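Local coordinates for folylpolyglutamate synthase protein FOLC (Mycobacterium tuberculosis, PDB 2VOS), which probably catalyses ATP-dependent addition of L-glutamate to dihydropteroate, forming dihydrofolate, and to tetrahydrofolate, extending its polyglutamate tail, at residues 400-405 / 440-445. Numbering follows the deposited sequence.
Sequences SVVVTH and IDVATS
The carbonyl oxygen of Ile440 is gripped twice within the helical turn that presents Val442 and Ala443 to Val402: Thr444 N donates to Ile440 O at 2.9 Å, and Thr444 OG1 reaches Ile440 O at 2.6 Å from the opposite face of the carbonyl plane. In the next residue, Ser445 OG folds back to Val442 O at 3.0 Å. No hydrogen bond joins the two segments; the contact between them is apolar. Val402 sets both methyls against Val442, and CG2 also reaches Ala443: Val402 CG2 lies 3.9 Å from Val442 CG1 and 4.3 Å from Ala443 CB, while Val402 CG1 sits 4.1 Å from Val442 CB. With CG1 anti to the backbone N (chi1 176°), Val442 turns that methyl to Val402. The contact illustrates a layered alpha/beta fold, here the Mur ligase-type glutamate ligase domain. Helix 436-451 belongs to the beta-alpha-beta crossover from edge strand 430-432 to strand 464-469, and packs on the inner strand 400-403. Ala443, whose CA is 6.7 Å from Val402 CA, also touches Val376 and Val378 of strand 374-379. Val403 points the other way, onto Leu417, Ala418 and Ala421 of helix 414-425, which covers the opposite face of the sheet.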
# COMPACT_ATOMS: atom_id res chain seq x y z
N SER A 400 16.77 7.13 19.47
CA SER A 400 16.51 8.53 19.18
C SER A 400 15.93 8.68 17.81
O SER A 400 15.87 7.72 17.03
CB SER A 400 17.75 9.43 19.38
OG SER A 400 18.72 9.17 18.41
N VAL A 401 15.52 9.90 17.48
CA VAL A 401 14.92 10.15 16.20
C VAL A 401 15.52 11.42 15.59
O VAL A 401 15.84 12.38 16.32
CB VAL A 401 13.39 10.15 16.36
CG1 VAL A 401 12.94 11.32 17.33
CG2 VAL A 401 12.70 10.19 15.02
N VAL A 402 15.72 11.42 14.27
CA VAL A 402 16.09 12.63 13.53
C VAL A 402 14.87 12.98 12.70
O VAL A 402 14.45 12.19 11.86
CB VAL A 402 17.25 12.33 12.53
CG1 VAL A 402 17.74 13.65 11.87
CG2 VAL A 402 18.40 11.61 13.27
N VAL A 403 14.28 14.15 12.95
CA VAL A 403 13.09 14.59 12.22
C VAL A 403 13.50 15.51 11.10
O VAL A 403 14.45 16.29 11.23
CB VAL A 403 12.07 15.28 13.14
CG1 VAL A 403 11.57 14.33 14.22
CG2 VAL A 403 12.67 16.46 13.81
N THR A 404 12.81 15.40 9.97
CA THR A 404 13.18 16.15 8.80
C THR A 404 11.93 16.38 7.94
O THR A 404 10.80 16.26 8.42
CB THR A 404 14.38 15.45 8.03
OG1 THR A 404 14.83 16.29 6.97
CG2 THR A 404 13.98 14.11 7.45
N HIS A 405 12.14 16.74 6.67
CA HIS A 405 11.07 17.10 5.73
C HIS A 405 11.38 16.28 4.48
O HIS A 405 12.50 16.37 3.98
CB HIS A 405 11.19 18.59 5.38
CG HIS A 405 10.06 19.13 4.56
ND1 HIS A 405 9.82 18.73 3.26
CD2 HIS A 405 9.10 20.04 4.86
CE1 HIS A 405 8.76 19.37 2.80
NE2 HIS A 405 8.31 20.18 3.74
N ILE A 440 19.86 11.39 7.17
CA ILE A 440 20.56 10.10 7.16
C ILE A 440 22.02 10.24 7.64
O ILE A 440 22.59 9.32 8.27
CB ILE A 440 20.44 9.37 5.81
CG1 ILE A 440 18.98 8.94 5.59
CG2 ILE A 440 21.32 8.11 5.80
CD1 ILE A 440 18.60 8.72 4.15
N ASP A 441 22.65 11.37 7.31
CA ASP A 441 24.02 11.55 7.72
C ASP A 441 24.02 11.71 9.24
O ASP A 441 24.90 11.20 9.92
CB ASP A 441 24.69 12.78 7.03
CG ASP A 441 25.10 12.51 5.54
OD1 ASP A 441 25.00 11.35 5.03
OD2 ASP A 441 25.50 13.47 4.87
N VAL A 442 23.06 12.47 9.77
CA VAL A 442 22.96 12.62 11.22
C VAL A 442 22.77 11.24 11.87
O VAL A 442 23.52 10.89 12.82
CB VAL A 442 21.88 13.64 11.65
CG1 VAL A 442 21.73 13.68 13.18
CG2 VAL A 442 22.25 15.05 11.16
N ALA A 443 21.82 10.43 11.37
CA ALA A 443 21.54 9.12 11.96
C ALA A 443 22.81 8.31 11.91
O ALA A 443 23.10 7.53 12.83
CB ALA A 443 20.40 8.38 11.21
N THR A 444 23.56 8.47 10.84
CA THR A 444 24.72 7.63 10.66
C THR A 444 25.75 7.96 11.73
O THR A 444 26.38 7.06 12.27
CB THR A 444 25.35 7.79 9.26
OG1 THR A 444 24.38 7.39 8.28
CG2 THR A 444 26.68 6.95 9.14
N SER A 445 25.94 9.23 12.03
CA SER A 445 26.92 9.56 13.03
C SER A 445 26.42 9.09 14.42
O SER A 445 27.21 8.67 15.24
CB SER A 445 27.34 11.04 12.97
OG SER A 445 26.29 11.87 13.39